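Local coordinates for protein putative Transcriptional Regulator (Rhodococcus sp., PDB 2IA2) that probably regulates transcription as an IclR-family protein, pairing a helix-turn-helix domain for DNA with a GAF-like C-terminal domain that in relatives senses small effector molecules, at residues A[196-201]-A[248-253]; A[145-150]-A[203-208]. All blocks are in the same frame, centred on the assembly; numbering follows the deposited sequence.

Contact 1 of 2, residues A[196-201]-A[248-253]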
loop_
_atom_site.group_PDB
_atom_site.type_symbol
_atom_site.label_atom_id
_atom_site.label_comp_id
_atom_site.label_asym_id
_atom_site.label_seq_id
_atom_site.Cartn_x
_atom_site.Cartn_y
_atom_site.Cartn_z
ATOM N N ASP A 196 20.695 -16.400 -13.902
ATOM C CA ASP A 196 20.649 -15.302 -14.889
ATOM C C ASP A 196 19.691 -14.153 -14.550
ATOM O O ASP A 196 19.819 -13.041 -15.078
ATOM C CB ASP A 196 20.238 -15.884 -16.236
ATOM C CG ASP A 196 21.166 -16.989 -16.682
ATOM O OD1 ASP A 196 22.222 -17.184 -16.009
ATOM O OD2 ASP A 196 20.859 -17.654 -17.711
ATOM N N GLY A 197 18.686 -14.432 -13.727
ATOM C CA GLY A 197 17.652 -13.424 -13.482
ATOM C C GLY A 197 16.634 -13.285 -14.628
ATOM O O GLY A 197 15.782 -12.428 -14.588
ATOM N N ILE A 198 16.742 -14.102 -15.669
ATOM C CA ILE A 198 15.770 -14.090 -16.767
ATOM C C ILE A 198 15.620 -15.488 -17.323
ATOM O O ILE A 198 16.455 -16.325 -17.053
ATOM C CB ILE A 198 16.128 -13.142 -17.940
ATOM C CG1 ILE A 198 17.451 -13.523 -18.530
ATOM C CG2 ILE A 198 16.045 -11.670 -17.513
ATOM C CD1 ILE A 198 17.574 -13.183 -20.003
ATOM N N CYS A 199 14.541 -15.725 -18.084
ATOM C CA CYS A 199 14.334 -16.987 -18.739
ATOM C C CYS A 199 13.932 -16.662 -20.143
ATOM O O CYS A 199 13.094 -15.784 -20.351
ATOM C CB CYS A 199 13.203 -17.770 -18.039
ATOM S SG CYS A 199 12.765 -19.280 -18.914
ATOM N N VAL A 200 14.566 -17.297 -21.101
ATOM C CA VAL A 200 14.117 -17.262 -22.465
ATOM C C VAL A 200 13.615 -18.620 -22.859
ATOM O O VAL A 200 14.298 -19.605 -22.705
ATOM C CB VAL A 200 15.183 -16.825 -23.426
ATOM C CG1 VAL A 200 14.666 -16.779 -24.797
ATOM C CG2 VAL A 200 15.738 -15.514 -23.044
ATOM N N LEU A 201 12.388 -18.655 -23.330
ATOM C CA LEU A 201 11.769 -19.874 -23.760
ATOM C C LEU A 201 11.589 -19.855 -25.240
ATOM O O LEU A 201 10.928 -19.013 -25.747
ATOM C CB LEU A 201 10.444 -20.077 -23.067
ATOM C CG LEU A 201 9.999 -21.507 -23.059
ATOM C CD1 LEU A 201 9.517 -21.876 -21.739
ATOM C CD2 LEU A 201 8.980 -21.734 -24.109
ATOM N N SER A 248 14.894 -3.845 -21.525
ATOM C CA SER A 248 13.683 -3.141 -21.104
ATOM C C SER A 248 12.860 -3.979 -20.154
ATOM O O SER A 248 12.354 -3.465 -19.189
ATOM C CB SER A 248 12.848 -2.753 -22.337
ATOM O OG SER A 248 13.591 -1.850 -23.103
ATOM N N LEU A 249 12.729 -5.275 -20.449
ATOM C CA LEU A 249 12.019 -6.208 -19.559
ATOM C C LEU A 249 12.608 -6.158 -18.117
ATOM O O LEU A 249 11.873 -6.090 -17.135
ATOM C CB LEU A 249 12.067 -7.617 -20.167
ATOM C CG LEU A 249 11.467 -8.711 -19.255
ATOM C CD1 LEU A 249 10.007 -8.472 -19.035
ATOM C CD2 LEU A 249 11.684 -10.069 -19.834
ATOM N N ARG A 250 13.943 -6.132 -17.992
ATOM C CA ARG A 250 14.590 -6.041 -16.677
ATOM C C ARG A 250 14.227 -4.783 -15.928
ATOM O O ARG A 250 13.961 -4.806 -14.705
ATOM C CB ARG A 250 16.126 -6.165 -16.798
ATOM C CG ARG A 250 16.617 -7.591 -16.914
ATOM C CD ARG A 250 18.172 -7.569 -16.954
ATOM N NE ARG A 250 18.777 -8.823 -17.407
ATOM C CZ ARG A 250 19.054 -9.841 -16.588
ATOM N NH1 ARG A 250 18.764 -9.764 -15.279
ATOM N NH2 ARG A 250 19.595 -10.953 -17.075
ATOM N N VAL A 251 14.208 -3.666 -16.654
ATOM C CA VAL A 251 13.884 -2.377 -16.049
ATOM C C VAL A 251 12.411 -2.339 -15.619
ATOM O O VAL A 251 12.093 -1.815 -14.572
ATOM C CB VAL A 251 14.277 -1.198 -16.973
ATOM C CG1 VAL A 251 13.814 0.119 -16.383
ATOM C CG2 VAL A 251 15.847 -1.130 -17.149
ATOM N N THR A 252 11.520 -2.932 -16.409
ATOM C CA THR A 252 10.111 -2.968 -16.072
ATOM C C THR A 252 9.906 -3.780 -14.810
ATOM O O THR A 252 9.184 -3.362 -13.942
ATOM C CB THR A 252 9.303 -3.565 -17.271
ATOM O OG1 THR A 252 9.429 -2.665 -18.363
ATOM C CG2 THR A 252 7.817 -3.722 -16.937
ATOM N N ALA A 253 10.552 -4.939 -14.705
ATOM C CA ALA A 253 10.436 -5.782 -13.551
ATOM C C ALA A 253 10.819 -4.968 -12.306
ATOM O O ALA A 253 10.096 -4.979 -11.336
ATOM C CB ALA A 253 11.368 -6.987 -13.669
#
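R250 reaches from helix 246-264 to the end of helix 183-196, where its NH2 donates a hydrogen bond of 2.9 Å to the backbone O of D196. The N-H points almost straight at the oxygen (166°), which lies at the guanidinium edge, practically in its plane. R250 NH1 adds a weak second bond to D196 O at 3.4 Å, so one carbonyl receives both terminal nitrogens. Reach comes from the arginine chain, which runs extended from CG to NE, while chi4 near -87° turns the guanidinium across it. I198 packs on one guanidinium face: its CG2 sits over the centre, 3.6 Å from R250 CZ, and the two side chains cross at about a right angle. With chi1 at 59°, I198 holds CG1 between its backbone N and carbonyl carbon. The D196 carboxylate lies well off, OD1 6.8 Å from R250 NH2, and makes no salt bridge with it. G197, with positive phi, ends the helix, and edge strand 199-202 begins two residues on. This is a surface arginine bonded to a carbonyl of the last turn of helix 183-196, joining it to the C-terminal helix packed on the sheet of the GAF-like C-terminal domain of IclR-family regulators.

Contact 2 of 2, residues A[145-150]-A[203-208]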
loop_
_atom_site.group_PDB
_atom_site.type_symbol
_atom_site.label_atom_id
_atom_site.label_comp_id
_atom_site.label_asym_id
_atom_site.label_seq_id
_atom_site.Cartn_x
_atom_site.Cartn_y
_atom_site.Cartn_z
ATOM N N ALA A 145 3.474 -24.355 -15.687
ATOM C CA ALA A 145 4.652 -23.597 -15.302
ATOM C C ALA A 145 5.937 -24.031 -16.014
ATOM O O ALA A 145 6.771 -23.172 -16.406
ATOM C CB ALA A 145 4.828 -23.619 -13.753
ATOM N N TYR A 146 6.111 -25.351 -16.180
ATOM C CA TYR A 146 7.335 -25.933 -16.797
ATOM C C TYR A 146 7.602 -25.539 -18.242
ATOM O O TYR A 146 8.727 -25.678 -18.718
ATOM C CB TYR A 146 7.363 -27.475 -16.703
ATOM C CG TYR A 146 6.555 -28.218 -17.749
ATOM C CD1 TYR A 146 7.138 -28.619 -18.949
ATOM C CD2 TYR A 146 5.207 -28.526 -17.527
ATOM C CE1 TYR A 146 6.391 -29.321 -19.924
ATOM C CE2 TYR A 146 4.447 -29.218 -18.462
ATOM C CZ TYR A 146 5.051 -29.624 -19.660
ATOM O OH TYR A 146 4.323 -30.320 -20.596
ATOM N N ALA A 147 6.572 -25.097 -18.953
ATOM C CA ALA A 147 6.686 -24.859 -20.381
ATOM C C ALA A 147 6.540 -23.384 -20.761
ATOM O O ALA A 147 6.409 -23.057 -21.946
ATOM C CB ALA A 147 5.659 -25.756 -21.170
ATOM N N THR A 148 6.602 -22.494 -19.761
ATOM C CA THR A 148 6.501 -21.050 -19.993
ATOM C C THR A 148 7.698 -20.364 -19.354
ATOM O O THR A 148 8.277 -20.906 -18.396
ATOM C CB THR A 148 5.205 -20.493 -19.357
ATOM O OG1 THR A 148 5.251 -20.788 -17.973
ATOM C CG2 THR A 148 3.981 -21.137 -19.975
ATOM N N SER A 149 8.052 -19.185 -19.860
ATOM C CA SER A 149 9.160 -18.437 -19.339
ATOM C C SER A 149 8.829 -17.916 -17.955
ATOM O O SER A 149 9.639 -18.012 -17.070
ATOM C CB SER A 149 9.609 -17.296 -20.304
ATOM O OG SER A 149 8.625 -16.265 -20.460
HETATM N N MSE A 150 7.621 -17.371 -17.779
HETATM C CA MSE A 150 7.157 -16.937 -16.464
HETATM C C MSE A 150 7.113 -18.123 -15.464
HETATM O O MSE A 150 7.497 -17.977 -14.324
HETATM C CB MSE A 150 5.778 -16.280 -16.589
HETATM C CG MSE A 150 5.933 -14.917 -17.230
HETATM SE SE MSE A 150 4.367 -13.787 -17.207
HETATM C CE MSE A 150 3.159 -14.838 -18.297
ATOM N N GLN A 203 10.227 -21.641 -28.171
ATOM C CA GLN A 203 9.294 -22.572 -28.846
ATOM C C GLN A 203 9.086 -23.945 -28.186
ATOM O O GLN A 203 8.939 -24.943 -28.879
ATOM C CB GLN A 203 9.654 -22.740 -30.337
ATOM C CG GLN A 203 10.181 -21.473 -30.978
ATOM C CD GLN A 203 10.478 -21.625 -32.435
ATOM O OE1 GLN A 203 9.630 -22.079 -33.189
ATOM N NE2 GLN A 203 11.664 -21.196 -32.857
ATOM N N GLU A 204 9.047 -23.983 -26.854
ATOM C CA GLU A 204 8.761 -25.225 -26.136
ATOM C C GLU A 204 7.267 -25.367 -25.831
ATOM O O GLU A 204 6.792 -26.464 -25.482
ATOM C CB GLU A 204 9.551 -25.288 -24.840
ATOM C CG GLU A 204 11.064 -25.375 -25.054
ATOM C CD GLU A 204 11.815 -25.653 -23.768
ATOM O OE1 GLU A 204 11.390 -26.550 -23.019
ATOM O OE2 GLU A 204 12.835 -25.001 -23.506
ATOM N N LEU A 205 6.542 -24.260 -25.971
ATOM C CA LEU A 205 5.106 -24.241 -25.690
ATOM C C LEU A 205 4.374 -24.408 -27.021
ATOM O O LEU A 205 3.556 -25.315 -27.196
ATOM C CB LEU A 205 4.689 -22.940 -24.975
ATOM C CG LEU A 205 3.214 -22.788 -24.552
ATOM C CD1 LEU A 205 2.717 -23.924 -23.655
ATOM C CD2 LEU A 205 3.009 -21.422 -23.879
ATOM N N GLU A 206 4.716 -23.551 -27.969
ATOM C CA GLU A 206 4.104 -23.610 -29.283
ATOM C C GLU A 206 5.175 -23.262 -30.315
ATOM O O GLU A 206 6.036 -22.405 -30.074
ATOM C CB GLU A 206 2.908 -22.635 -29.294
ATOM C CG GLU A 206 1.962 -22.796 -30.436
ATOM C CD GLU A 206 0.642 -22.131 -30.172
ATOM O OE1 GLU A 206 -0.215 -22.723 -29.488
ATOM O OE2 GLU A 206 0.452 -21.003 -30.643
ATOM N N ALA A 207 5.165 -23.947 -31.457
ATOM C CA ALA A 207 6.176 -23.698 -32.495
ATOM C C ALA A 207 6.013 -22.263 -33.011
ATOM O O ALA A 207 4.916 -21.799 -33.158
ATOM C CB ALA A 207 6.036 -24.709 -33.664
ATOM N N GLY A 208 7.115 -21.576 -33.299
ATOM C CA GLY A 208 7.010 -20.198 -33.789
ATOM C C GLY A 208 6.784 -19.148 -32.699
ATOM O O GLY A 208 6.607 -17.974 -33.010
#
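L205 lies against the backbone and small side chains of A147 and T148, with no hydrogen bond between the two segments. Its two methyls divide the neighbours: L205 CD1 is 4.3 Å from A147 CB, while L205 CD2 is 4.0 Å from T148 CG2. The leucine and threonine side chains run side by side and point the same way, touching methyl to methyl. With CG anti to the backbone N (chi1 -177°), L205 lays its CB and CG beside A147 O, at 3.5 and 4.1 Å, and brings CD2 to T148. A147 turns its CB toward the leucine, and the same methyl rests 3.8 Å above one face of the Y146 ring, offset toward the rim. T148 is the N-cap of helix 149-156 in the GAF-like domain of IclR regulators: its OG1 accepts a hydrogen bond from G151 N, one turn into the helix, which holds the hydroxyl on the helix side and leaves CG2 for L205. The loop 203-208 links edge strand 199-202 to strand 209-217. Next to the leucine, E204 ties this loop to its surroundings, forming a salt bridge with R152, whose NE also binds Y146 O, and accepting from I180 N through OE1. Within the loop, Q203 OE1 accepts a short bond from G208 N (2.6 Å), the donor tilted 32° from the amide carbonyl plane, bridging the two ends.

Contacts 1 and 2 lie with their centres about 15 Å apart in the C-terminal IclR domain, joined through strand 199-202 at one edge of its six-stranded antiparallel sheet. Segment 196-201 enters that strand and 203-208 leaves it. The segments alternate along the chain in the order 145-150, 196-201, 203-208, 248-253, so the two contacts interlock. They also touch: L201 CD1 packs 3.3 Å from A147 O, and C199 CB is 3.7 Å from S149 O. The chain is thus met just ahead of the edge strand by helix 246-264 and just beyond it by the entry to helix 149-156, which joins the strand's two ends to different helices of the same domain.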